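Local structure of Nrps/pks (4OPE) at residues F471-G476 with D507-L512; P447-A452 with H480-A485; A485-T490 with A560-L565; R497-F502 with E546-G551. The protein probably acts as a ketosynthase domain of an AT-less type I polyketide synthase, forming carbon-carbon bonds during assembly of the antibiotic oxazolomycin. All blocks are in the same frame, centred on the assembly; numbering follows the deposited sequence.

Contact 1 of 4, residues F471-G476 with D507-L512; sequences FLRGEG and DLADAL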
loop_
_atom_site.group_PDB
_atom_site.type_symbol
_atom_site.label_atom_id
_atom_site.label_comp_id
_atom_site.label_asym_id
_atom_site.label_seq_id
_atom_site.Cartn_x
_atom_site.Cartn_y
_atom_site.Cartn_z
ATOM N N PHE A 471 7.673 -37.341 -3.983
ATOM C CA PHE A 471 7.071 -36.726 -5.129
ATOM C C PHE A 471 7.268 -37.556 -6.378
ATOM O O PHE A 471 6.370 -37.630 -7.223
ATOM C CB PHE A 471 7.696 -35.348 -5.352
ATOM C CG PHE A 471 7.255 -34.691 -6.599
ATOM C CD1 PHE A 471 6.008 -34.106 -6.666
ATOM C CD2 PHE A 471 8.055 -34.686 -7.710
ATOM C CE1 PHE A 471 5.572 -33.492 -7.824
ATOM C CE2 PHE A 471 7.631 -34.073 -8.886
ATOM C CZ PHE A 471 6.393 -33.462 -8.934
ATOM N N LEU A 472 8.465 -38.136 -6.512
ATOM C CA LEU A 472 8.853 -38.922 -7.692
ATOM C C LEU A 472 8.158 -40.264 -7.777
ATOM O O LEU A 472 8.016 -40.802 -8.852
ATOM C CB LEU A 472 10.358 -39.168 -7.678
ATOM C CG LEU A 472 11.303 -37.972 -7.868
ATOM C CD1 LEU A 472 12.724 -38.433 -7.643
ATOM C CD2 LEU A 472 11.191 -37.330 -9.241
ATOM N N ARG A 473 7.735 -40.801 -6.637
ATOM C CA ARG A 473 6.894 -41.983 -6.593
ATOM C C ARG A 473 5.412 -41.636 -6.837
ATOM O O ARG A 473 4.629 -42.490 -7.233
ATOM C CB ARG A 473 6.981 -42.622 -5.222
ATOM C CG ARG A 473 8.317 -43.179 -4.834
ATOM C CD ARG A 473 8.525 -44.523 -5.468
ATOM N NE ARG A 473 9.769 -45.107 -4.979
ATOM C CZ ARG A 473 10.594 -45.878 -5.692
ATOM N NH1 ARG A 473 10.341 -46.170 -6.956
ATOM N NH2 ARG A 473 11.707 -46.342 -5.131
ATOM N N GLY A 474 5.026 -40.392 -6.554
ATOM C CA GLY A 474 3.626 -39.955 -6.647
ATOM C C GLY A 474 3.356 -39.187 -7.915
ATOM O O GLY A 474 3.512 -39.722 -9.008
ATOM N N GLU A 475 3.028 -37.912 -7.796
ATOM C CA GLU A 475 2.603 -37.155 -8.973
ATOM C C GLU A 475 3.780 -36.867 -9.883
ATOM O O GLU A 475 3.605 -36.497 -11.027
ATOM C CB GLU A 475 1.887 -35.847 -8.600
ATOM C CG GLU A 475 0.845 -35.974 -7.480
ATOM C CD GLU A 475 -0.553 -35.442 -7.831
ATOM O OE1 GLU A 475 -1.050 -34.528 -7.115
ATOM O OE2 GLU A 475 -1.168 -35.959 -8.802
ATOM N N GLY A 476 4.996 -37.032 -9.387
ATOM C CA GLY A 476 6.149 -36.780 -10.220
ATOM C C GLY A 476 6.639 -37.920 -11.076
ATOM O O GLY A 476 7.606 -37.737 -11.827
ATOM N N ASP A 507 14.343 -45.055 -10.982
ATOM C CA ASP A 507 15.626 -45.435 -10.474
ATOM C C ASP A 507 16.225 -44.344 -9.631
ATOM O O ASP A 507 16.976 -44.638 -8.746
ATOM C CB ASP A 507 16.563 -46.052 -11.549
ATOM C CG ASP A 507 17.210 -45.045 -12.443
ATOM O OD1 ASP A 507 18.038 -44.259 -11.943
ATOM O OD2 ASP A 507 16.943 -45.111 -13.673
ATOM N N LEU A 508 15.845 -43.095 -9.855
ATOM C CA LEU A 508 16.228 -42.006 -8.945
ATOM C C LEU A 508 15.571 -42.176 -7.563
ATOM O O LEU A 508 16.266 -42.141 -6.537
ATOM C CB LEU A 508 15.820 -40.679 -9.535
ATOM C CG LEU A 508 16.046 -39.417 -8.694
ATOM C CD1 LEU A 508 17.499 -39.277 -8.321
ATOM C CD2 LEU A 508 15.585 -38.217 -9.503
ATOM N N ALA A 509 14.252 -42.375 -7.535
ATOM C CA ALA A 509 13.572 -42.641 -6.272
ATOM C C ALA A 509 14.205 -43.810 -5.513
ATOM O O ALA A 509 14.452 -43.720 -4.327
ATOM C CB ALA A 509 12.098 -42.914 -6.518
ATOM N N ASP A 510 14.453 -44.915 -6.201
ATOM C CA ASP A 510 15.157 -46.040 -5.620
ATOM C C ASP A 510 16.441 -45.605 -4.899
ATOM O O ASP A 510 16.725 -46.047 -3.772
ATOM C CB ASP A 510 15.586 -46.998 -6.736
ATOM C CG ASP A 510 14.432 -47.840 -7.296
ATOM O OD1 ASP A 510 13.367 -47.957 -6.653
ATOM O OD2 ASP A 510 14.616 -48.415 -8.401
ATOM N N ALA A 511 17.252 -44.782 -5.561
ATOM C CA ALA A 511 18.513 -44.438 -4.973
ATOM C C ALA A 511 18.313 -43.564 -3.750
ATOM O O ALA A 511 18.980 -43.753 -2.740
ATOM C CB ALA A 511 19.407 -43.725 -5.977
ATOM N N LEU A 512 17.428 -42.577 -3.869
ATOM C CA LEU A 512 17.110 -41.680 -2.766
ATOM C C LEU A 512 16.524 -42.471 -1.601
ATOM O O LEU A 512 16.887 -42.277 -0.481
ATOM C CB LEU A 512 16.143 -40.586 -3.227
ATOM C CG LEU A 512 16.658 -39.707 -4.367
ATOM C CD1 LEU A 512 15.690 -38.595 -4.633
ATOM C CD2 LEU A 512 18.010 -39.082 -4.129
#

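Contact 2 of 4, residues P447-A452 with H480-A485; sequences PPYVCA and HPAAVA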
loop_
_atom_site.group_PDB
_atom_site.type_symbol
_atom_site.label_atom_id
_atom_site.label_comp_id
_atom_site.label_asym_id
_atom_site.label_seq_id
_atom_site.Cartn_x
_atom_site.Cartn_y
_atom_site.Cartn_z
ATOM N N PRO A 447 19.868 -39.803 -21.045
ATOM C CA PRO A 447 20.494 -40.194 -19.805
ATOM C C PRO A 447 21.983 -40.505 -19.950
ATOM O O PRO A 447 22.507 -40.575 -21.038
ATOM C CB PRO A 447 19.715 -41.468 -19.391
ATOM C CG PRO A 447 19.020 -41.936 -20.619
ATOM C CD PRO A 447 18.722 -40.668 -21.379
ATOM N N PRO A 448 22.668 -40.661 -18.837
ATOM C CA PRO A 448 22.130 -40.407 -17.520
ATOM C C PRO A 448 22.085 -38.899 -17.193
ATOM O O PRO A 448 22.480 -38.023 -18.012
ATOM C CB PRO A 448 23.083 -41.153 -16.616
ATOM C CG PRO A 448 24.396 -41.020 -17.326
ATOM C CD PRO A 448 24.052 -41.130 -18.792
ATOM N N TYR A 449 21.520 -38.616 -16.028
ATOM C CA TYR A 449 21.283 -37.289 -15.628
ATOM C C TYR A 449 21.814 -37.221 -14.236
ATOM O O TYR A 449 21.987 -38.255 -13.576
ATOM C CB TYR A 449 19.796 -36.961 -15.626
ATOM C CG TYR A 449 19.053 -37.199 -16.920
ATOM C CD1 TYR A 449 19.176 -36.345 -17.998
ATOM C CD2 TYR A 449 18.148 -38.261 -17.034
ATOM C CE1 TYR A 449 18.463 -36.576 -19.172
ATOM C CE2 TYR A 449 17.428 -38.487 -18.208
ATOM C CZ TYR A 449 17.608 -37.653 -19.273
ATOM O OH TYR A 449 16.894 -37.892 -20.428
ATOM N N VAL A 450 22.075 -35.994 -13.792
ATOM C CA VAL A 450 22.476 -35.783 -12.413
ATOM C C VAL A 450 21.336 -35.141 -11.688
ATOM O O VAL A 450 20.729 -34.213 -12.213
ATOM C CB VAL A 450 23.716 -34.887 -12.289
ATOM C CG1 VAL A 450 23.483 -33.535 -12.926
ATOM C CG2 VAL A 450 24.103 -34.735 -10.830
ATOM N N CYS A 451 21.033 -35.666 -10.511
ATOM C CA CYS A 451 20.108 -35.046 -9.611
ATOM C C CYS A 451 20.917 -34.391 -8.533
ATOM O O CYS A 451 21.576 -35.054 -7.747
ATOM C CB CYS A 451 19.211 -36.076 -8.951
ATOM S SG CYS A 451 18.362 -35.518 -7.436
ATOM N N ALA A 452 20.839 -33.084 -8.448
ATOM C CA ALA A 452 21.694 -32.388 -7.513
ATOM C C ALA A 452 20.830 -31.628 -6.480
ATOM O O ALA A 452 20.021 -30.789 -6.847
ATOM C CB ALA A 452 22.594 -31.455 -8.304
ATOM N N HIS A 480 9.283 -35.759 -16.959
ATOM C CA HIS A 480 10.442 -36.097 -17.753
ATOM C C HIS A 480 11.687 -35.982 -16.867
ATOM O O HIS A 480 11.855 -34.996 -16.154
ATOM C CB HIS A 480 10.591 -35.189 -18.955
ATOM C CG HIS A 480 11.530 -35.735 -19.991
ATOM N ND1 HIS A 480 12.888 -35.816 -19.783
ATOM C CD2 HIS A 480 11.310 -36.265 -21.209
ATOM C CE1 HIS A 480 13.466 -36.379 -20.824
ATOM N NE2 HIS A 480 12.530 -36.650 -21.712
ATOM N N PRO A 481 12.566 -37.007 -16.911
ATOM C CA PRO A 481 13.711 -37.052 -15.995
ATOM C C PRO A 481 14.695 -35.897 -16.202
ATOM O O PRO A 481 15.338 -35.403 -15.247
ATOM C CB PRO A 481 14.370 -38.393 -16.322
ATOM C CG PRO A 481 13.856 -38.753 -17.675
ATOM C CD PRO A 481 12.505 -38.192 -17.795
ATOM N N ALA A 482 14.860 -35.515 -17.452
ATOM C CA ALA A 482 15.728 -34.395 -17.784
ATOM C C ALA A 482 15.200 -33.110 -17.191
ATOM O O ALA A 482 15.971 -32.232 -16.849
ATOM C CB ALA A 482 15.886 -34.269 -19.286
ATOM N N ALA A 483 13.887 -33.019 -17.076
ATOM C CA ALA A 483 13.208 -31.862 -16.523
ATOM C C ALA A 483 13.413 -31.786 -15.004
ATOM O O ALA A 483 13.535 -30.700 -14.417
ATOM C CB ALA A 483 11.708 -31.924 -16.869
ATOM N N VAL A 484 13.442 -32.950 -14.372
ATOM C CA VAL A 484 13.634 -33.002 -12.952
ATOM C C VAL A 484 15.040 -32.520 -12.656
ATOM O O VAL A 484 15.252 -31.691 -11.787
ATOM C CB VAL A 484 13.418 -34.419 -12.432
ATOM C CG1 VAL A 484 13.876 -34.542 -10.985
ATOM C CG2 VAL A 484 11.943 -34.797 -12.521
ATOM N N ALA A 485 15.995 -33.060 -13.388
ATOM C CA ALA A 485 17.391 -32.635 -13.307
ATOM C C ALA A 485 17.538 -31.150 -13.535
ATOM O O ALA A 485 18.173 -30.468 -12.730
ATOM C CB ALA A 485 18.231 -33.373 -14.362
HETATM O O HOH W 1 19.862 -31.924 -10.801
#

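Contact 3 of 4, residues A485-T490 with A560-L565; sequences AATLLT and APRVSL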
loop_
_atom_site.group_PDB
_atom_site.type_symbol
_atom_site.label_atom_id
_atom_site.label_comp_id
_atom_site.label_asym_id
_atom_site.label_seq_id
_atom_site.Cartn_x
_atom_site.Cartn_y
_atom_site.Cartn_z
ATOM N N ALA A 485 15.995 -33.060 -13.388
ATOM C CA ALA A 485 17.391 -32.635 -13.307
ATOM C C ALA A 485 17.538 -31.150 -13.535
ATOM O O ALA A 485 18.173 -30.468 -12.730
ATOM C CB ALA A 485 18.231 -33.373 -14.362
ATOM N N ALA A 486 16.977 -30.670 -14.647
ATOM C CA ALA A 486 17.146 -29.267 -15.037
ATOM C C ALA A 486 16.618 -28.346 -13.937
ATOM O O ALA A 486 17.280 -27.392 -13.560
ATOM C CB ALA A 486 16.469 -28.954 -16.371
ATOM N N THR A 487 15.446 -28.673 -13.411
ATOM C CA THR A 487 14.778 -27.818 -12.475
ATOM C C THR A 487 15.612 -27.612 -11.218
ATOM O O THR A 487 15.792 -26.477 -10.751
ATOM C CB THR A 487 13.397 -28.395 -12.130
ATOM O OG1 THR A 487 12.540 -28.275 -13.291
ATOM C CG2 THR A 487 12.780 -27.681 -10.940
ATOM N N LEU A 488 16.166 -28.697 -10.707
ATOM C CA LEU A 488 16.948 -28.657 -9.486
ATOM C C LEU A 488 18.228 -27.867 -9.646
ATOM O O LEU A 488 18.693 -27.226 -8.711
ATOM C CB LEU A 488 17.266 -30.069 -9.024
ATOM C CG LEU A 488 16.023 -30.823 -8.523
ATOM C CD1 LEU A 488 16.293 -32.314 -8.480
ATOM C CD2 LEU A 488 15.548 -30.301 -7.173
ATOM N N LEU A 489 18.765 -27.865 -10.853
ATOM C CA LEU A 489 19.974 -27.107 -11.124
ATOM C C LEU A 489 19.727 -25.602 -11.265
ATOM O O LEU A 489 20.689 -24.823 -11.377
ATOM C CB LEU A 489 20.669 -27.638 -12.361
ATOM C CG LEU A 489 21.151 -29.076 -12.177
ATOM C CD1 LEU A 489 21.676 -29.647 -13.491
ATOM C CD2 LEU A 489 22.214 -29.091 -11.083
ATOM N N THR A 490 18.479 -25.171 -11.223
ATOM C CA THR A 490 18.244 -23.738 -11.182
ATOM C C THR A 490 18.165 -23.239 -9.752
ATOM O O THR A 490 18.137 -22.028 -9.506
ATOM C CB THR A 490 16.932 -23.372 -11.850
ATOM O OG1 THR A 490 15.847 -23.777 -10.986
ATOM C CG2 THR A 490 16.859 -24.037 -13.199
ATOM N N ALA A 560 15.886 -26.291 -21.441
ATOM C CA ALA A 560 15.303 -27.488 -20.867
ATOM C C ALA A 560 13.885 -27.219 -20.367
ATOM O O ALA A 560 13.586 -26.147 -19.824
ATOM C CB ALA A 560 16.169 -28.000 -19.727
ATOM N N PRO A 561 13.009 -28.202 -20.538
ATOM C CA PRO A 561 11.676 -28.019 -20.011
ATOM C C PRO A 561 11.685 -28.100 -18.475
ATOM O O PRO A 561 12.547 -28.769 -17.899
ATOM C CB PRO A 561 10.927 -29.198 -20.611
ATOM C CG PRO A 561 11.975 -30.302 -20.675
ATOM C CD PRO A 561 13.313 -29.618 -20.833
ATOM N N ARG A 562 10.741 -27.434 -17.805
ATOM C CA ARG A 562 10.710 -27.513 -16.351
ATOM C C ARG A 562 9.448 -28.090 -15.723
ATOM O O ARG A 562 8.384 -28.133 -16.306
ATOM C CB ARG A 562 11.115 -26.174 -15.760
ATOM C CG ARG A 562 12.610 -25.919 -16.034
ATOM C CD ARG A 562 13.171 -24.695 -15.327
ATOM N NE ARG A 562 12.346 -23.490 -15.511
ATOM C CZ ARG A 562 12.812 -22.293 -15.899
ATOM N NH1 ARG A 562 14.100 -22.086 -16.162
ATOM N NH2 ARG A 562 11.984 -21.270 -16.008
ATOM N N VAL A 563 9.613 -28.574 -14.512
ATOM C CA VAL A 563 8.533 -29.100 -13.716
ATOM C C VAL A 563 8.623 -28.527 -12.326
ATOM O O VAL A 563 9.663 -28.019 -11.893
ATOM C CB VAL A 563 8.568 -30.629 -13.644
ATOM C CG1 VAL A 563 8.377 -31.179 -15.043
ATOM C CG2 VAL A 563 9.869 -31.157 -13.060
ATOM N N SER A 564 7.518 -28.617 -11.627
ATOM C CA SER A 564 7.404 -28.091 -10.289
ATOM C C SER A 564 7.718 -29.206 -9.364
ATOM O O SER A 564 7.058 -30.234 -9.418
ATOM C CB SER A 564 5.970 -27.719 -10.074
ATOM O OG SER A 564 5.560 -26.782 -11.044
ATOM N N LEU A 565 8.724 -29.027 -8.527
ATOM C CA LEU A 565 9.117 -30.015 -7.534
ATOM C C LEU A 565 8.960 -29.415 -6.170
ATOM O O LEU A 565 9.014 -28.194 -6.013
ATOM C CB LEU A 565 10.578 -30.400 -7.706
ATOM C CG LEU A 565 10.986 -30.897 -9.103
ATOM C CD1 LEU A 565 12.467 -30.735 -9.335
ATOM C CD2 LEU A 565 10.587 -32.353 -9.319
#

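Contact 4 of 4, residues R497-F502 with E546-G551; sequences RLAVVF and EAWVRG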
loop_
_atom_site.group_PDB
_atom_site.type_symbol
_atom_site.label_atom_id
_atom_site.label_comp_id
_atom_site.label_asym_id
_atom_site.label_seq_id
_atom_site.Cartn_x
_atom_site.Cartn_y
_atom_site.Cartn_z
ATOM N N ARG A 497 25.482 -31.109 0.474
ATOM C CA ARG A 497 25.250 -31.538 -0.906
ATOM C C ARG A 497 24.905 -32.988 -0.974
ATOM O O ARG A 497 25.441 -33.811 -0.231
ATOM C CB ARG A 497 26.499 -31.283 -1.754
ATOM C CG ARG A 497 26.976 -29.827 -1.763
ATOM C CD ARG A 497 26.247 -29.070 -2.831
ATOM N NE ARG A 497 26.449 -27.649 -2.721
ATOM C CZ ARG A 497 27.010 -26.871 -3.638
ATOM N NH1 ARG A 497 27.455 -27.321 -4.798
ATOM N NH2 ARG A 497 27.089 -25.591 -3.387
ATOM N N LEU A 498 24.006 -33.295 -1.888
ATOM C CA LEU A 498 23.722 -34.677 -2.299
ATOM C C LEU A 498 23.636 -34.770 -3.852
ATOM O O LEU A 498 23.154 -33.865 -4.489
ATOM C CB LEU A 498 22.450 -35.173 -1.633
ATOM C CG LEU A 498 22.116 -36.621 -1.906
ATOM C CD1 LEU A 498 21.347 -37.202 -0.737
ATOM C CD2 LEU A 498 21.292 -36.794 -3.159
ATOM N N ALA A 499 24.114 -35.856 -4.452
ATOM C CA ALA A 499 23.927 -36.056 -5.885
ATOM C C ALA A 499 23.768 -37.502 -6.268
ATOM O O ALA A 499 24.331 -38.412 -5.627
ATOM C CB ALA A 499 25.080 -35.463 -6.659
ATOM N N VAL A 500 23.013 -37.713 -7.332
ATOM C CA VAL A 500 22.797 -39.040 -7.862
ATOM C C VAL A 500 22.823 -38.960 -9.363
ATOM O O VAL A 500 22.331 -38.004 -9.976
ATOM C CB VAL A 500 21.428 -39.596 -7.474
ATOM C CG1 VAL A 500 21.408 -41.092 -7.644
ATOM C CG2 VAL A 500 21.099 -39.236 -6.031
ATOM N N VAL A 501 23.417 -39.974 -9.960
ATOM C CA VAL A 501 23.345 -40.182 -11.390
ATOM C C VAL A 501 22.205 -41.115 -11.643
ATOM O O VAL A 501 22.058 -42.096 -10.928
ATOM C CB VAL A 501 24.617 -40.795 -11.923
ATOM C CG1 VAL A 501 24.562 -40.782 -13.438
ATOM C CG2 VAL A 501 25.794 -39.983 -11.420
ATOM N N PHE A 502 21.364 -40.781 -12.614
ATOM C CA PHE A 502 20.119 -41.538 -12.809
ATOM C C PHE A 502 19.644 -41.474 -14.246
ATOM O O PHE A 502 19.939 -40.518 -14.983
ATOM C CB PHE A 502 19.011 -41.096 -11.817
ATOM C CG PHE A 502 18.344 -39.770 -12.171
ATOM C CD1 PHE A 502 18.945 -38.560 -11.867
ATOM C CD2 PHE A 502 17.120 -39.746 -12.836
ATOM C CE1 PHE A 502 18.335 -37.365 -12.218
ATOM C CE2 PHE A 502 16.529 -38.558 -13.197
ATOM C CZ PHE A 502 17.121 -37.355 -12.850
ATOM N N GLU A 546 30.128 -35.463 -9.227
ATOM C CA GLU A 546 31.274 -35.323 -8.304
ATOM C C GLU A 546 31.609 -33.850 -7.987
ATOM O O GLU A 546 32.041 -33.510 -6.894
ATOM C CB GLU A 546 32.499 -36.082 -8.851
ATOM C CG GLU A 546 32.387 -37.621 -8.742
ATOM C CD GLU A 546 33.555 -38.384 -9.417
ATOM O OE1 GLU A 546 34.029 -37.941 -10.494
ATOM O OE2 GLU A 546 34.014 -39.431 -8.879
ATOM N N ALA A 547 31.404 -32.977 -8.956
ATOM C CA ALA A 547 31.714 -31.576 -8.792
ATOM C C ALA A 547 30.733 -30.909 -7.855
ATOM O O ALA A 547 31.121 -30.142 -7.019
ATOM C CB ALA A 547 31.702 -30.893 -10.154
ATOM N N TRP A 548 29.451 -31.224 -8.013
ATOM C CA TRP A 548 28.413 -30.745 -7.156
ATOM C C TRP A 548 28.661 -31.070 -5.713
ATOM O O TRP A 548 28.546 -30.205 -4.842
ATOM C CB TRP A 548 27.084 -31.350 -7.592
ATOM C CG TRP A 548 25.912 -30.885 -6.781
ATOM C CD1 TRP A 548 25.181 -31.619 -5.849
ATOM C CD2 TRP A 548 25.358 -29.598 -6.802
ATOM N NE1 TRP A 548 24.209 -30.834 -5.317
ATOM C CE2 TRP A 548 24.295 -29.587 -5.889
ATOM C CE3 TRP A 548 25.653 -28.444 -7.512
ATOM C CZ2 TRP A 548 23.522 -28.458 -5.669
ATOM C CZ3 TRP A 548 24.890 -27.304 -7.295
ATOM C CH2 TRP A 548 23.838 -27.323 -6.380
ATOM N N VAL A 549 28.974 -32.320 -5.435
ATOM C CA VAL A 549 29.326 -32.730 -4.077
ATOM C C VAL A 549 30.571 -32.030 -3.498
ATOM O O VAL A 549 30.603 -31.726 -2.291
ATOM C CB VAL A 549 29.414 -34.267 -4.000
ATOM C CG1 VAL A 549 29.960 -34.735 -2.673
ATOM C CG2 VAL A 549 28.005 -34.822 -4.207
ATOM N N ARG A 550 31.562 -31.715 -4.331
ATOM C CA ARG A 550 32.700 -30.873 -3.833
ATOM C C ARG A 550 32.326 -29.431 -3.465
ATOM O O ARG A 550 33.052 -28.775 -2.679
ATOM C CB ARG A 550 33.812 -30.730 -4.856
ATOM C CG ARG A 550 34.490 -31.998 -5.300
ATOM C CD ARG A 550 35.717 -31.635 -6.106
ATOM N NE ARG A 550 35.447 -31.269 -7.495
ATOM C CZ ARG A 550 35.295 -32.152 -8.473
ATOM N NH1 ARG A 550 35.320 -33.469 -8.242
ATOM N NH2 ARG A 550 35.076 -31.726 -9.692
ATOM N N GLY A 551 31.240 -28.935 -4.062
ATOM C CA GLY A 551 30.756 -27.574 -3.822
ATOM C C GLY A 551 30.644 -26.717 -5.061
ATOM O O GLY A 551 30.317 -25.533 -4.968
#

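Contact 1 of 4, residues F471-G476 with D507-L512
The Arg473 guanidinium lies with one face on the methyl of Ala509, whose CB sits over the centre of the group, 3.4 Å from Arg473 CZ. The edge of the same group meets Asp510. Arg473 NH2 donates to Asp510 OD1 at 2.8 Å in a nearly straight salt bridge, with an N-H...O angle of 177°. The acceptor lies in the guanidinium plane. The oxygen is met on its anti side and somewhat out of the carboxylate plane, and the two planes are turned 52° apart, so this is not a flat two-pronged pairing. A bend at chi2 (-80°) in the arginine chain carries the charged end across Ala509. Arg473 NE has a second acidic partner in Glu513, one turn beyond Asp510 on helix 505-516. The two carboxylates would probably hold the guanidinium against rotation.

Deeper in, Leu472 supplies the apolar half. Its CD1 branch packs on Leu508 CD2 at 3.4 Å and reaches Leu512 CD1 at 4.2 Å. The CB atoms of Leu472 and Ala509 are 4.3 Å apart, where the two backbones come nearest. Leu512 also touches Thr465, Thr468 and Ala469, so the packing continues back along helix 458-473. The arrangement is helix-helix packing, with a buried leucine layer and a salt bridge at its outer side, where the end of helix 458-473 meets helix 505-516 beside the three-stranded antiparallel sheet.

Contact 2 of 4, residues P447-A452 with H480-A485
Tyr449 lays one face of its ring on the first turn of helix 481-488. This is strand-on-helix packing in the small alpha/beta region around the three-stranded antiparallel sheet, consistent with the linker domain that follows ketosynthases in type I synthases. Pro481 CB lies 3.6 Å from Tyr449 CE2, and Ala482 CB is 3.5 Å from Tyr449 CE1. Both residues lie under the same face, Pro481 toward the CE2 side and Ala482 toward the CE1 side. Pro447 CA sits over the opposite face, toward its rim. With CG anti to the carbonyl carbon (chi1 -55°), the ring extends along the start of the helix. Further along, Ala485 CB approaches Tyr449 CB at 4.1 Å and Val450 O at 3.4 Å.

The next shell fixes these groups. Tyr449 OH is hydrogen-bonded to Gln445 O, which holds the far end of the ring. The tyrosine backbone pairs with Phe502 of the neighbouring strand. A serine in place of Tyr449 would probably leave a gap over Pro481 and Ala482 and deprive Gln445 O of its hydroxyl partner. The helix start is set by His480 at the N-cap. Its ND1 accepts from Ala482 N at 3.1 Å, with the donor near the imidazole plane. The short strand and helix segments run at 39° to each other, 7.9 Å apart at the closest point of their axes. At the far end one water joins them: it donates to Val450 O and to Ala485 O, and accepts from Ala452 N at 2.8 Å.

Contact 3 of 4, residues A485-T490 with A560-L565
Thr487 has OG1 anti to its carbonyl carbon (chi1 -70°) and CG2 anti to its backbone N, which turns both branches onto the chain at 562-565. Here an extended segment without regular structure is laid over the end of helix 481-488. The path is consistent with the linker that leads back toward the ketosynthase body in this family. Val563 N donates to Thr487 OG1 at 3.2 Å, and the bond is nearly straight at 172°. The same hydroxyl is hydrogen-bonded to Ala483 O in the preceding helical turn, so it ties the extended chain to the helix. The CB of Arg562 lies 3.5 Å from Thr487 OG1 and flanks this bond.

The methyl branch does separate work. Thr487 CG2 touches Leu565 CD1 at 3.5 Å, and that CD1 also meets Leu488 CG at 3.6 Å. One leucine methyl therefore fills the space beside two successive helix residues. A valine at Thr487 would probably leave Val563 N without its acceptor and Ala483 O without its hydroxyl partner, untying the extended chain from the helix. At the other end of the segment, the methyl carbons Ala486 CB and Ala560 CB meet at 3.5 Å.

Outside contacts extend the join. Ser564 OG bonds Arg260, and Leu565 O accepts from Arg491. Within 485-490, Thr487 O accepts from two donors of Thr490, the backbone N at 3.0 Å and OG1 at 2.7 Å, the latter in the carbonyl plane.

Contact 4 of 4, residues R497-F502 with E546-G551
The central strand of the three-stranded antiparallel sheet packs here on helix 541-550, and the chief link is a cation-pi contact of Arg497 with Trp548. The strand and helix segments are nearly antiparallel, their axes 7.3 Å apart at closest approach. Arg497 CZ stands 4.1 Å from the centroid of the six-membered ring of Trp548, almost straight above it. The planes are tilted 35°, so the guanidinium is not flat on the indole. Arg497 CD makes a CH-pi contact with the five-membered ring, 3.8 Å from its centroid. A bend at chi2 (-86°) lays the arginine chain over the indole. Gly551 CA lies over the other face of the guanidinium, toward its rim.

Arg497 NH1 also donates to Trp548 O at 3.1 Å. It uses a carbonyl lone pair, but the bond is bent, at 140°. Gly551 ends the helix in a Schellman motif with positive phi. Beside it, Ala499 CB packs on Val549 CG2 at 3.9 Å and on Trp548 CD1 at 3.9 Å.

The polar ends have partners beyond the pair. Arg497 NE donates to Met494 O, and Trp548 NE1 donates to Leu453 O of the edge strand. The buried charge is thus met by an aromatic face and by carbonyl oxygens. Since one of these is near the helix C-terminus, the helix dipole would probably help to stabilise the cation.

The four contacts form one continuous region on one side of the chain's centre, their own centres 20 to 32 Å from it. Contacts 2 and 3 are the nearest pair, about 8 Å between centres, and share Ala485 on helix 481-488. Contacts 2 and 4 meet in the sheet, where strands 449-455 and 496-502 are neighbours, and Ala452 touches Trp548. Contact 1 reaches contact 4 through Leu512 and Ala511 on Val500, and contact 3 through Phe471 on Leu565. Residues 497-502 thus have helix 505-516 on one face and helix 541-550 on the other. Contact 3 brings the later chain back to this region.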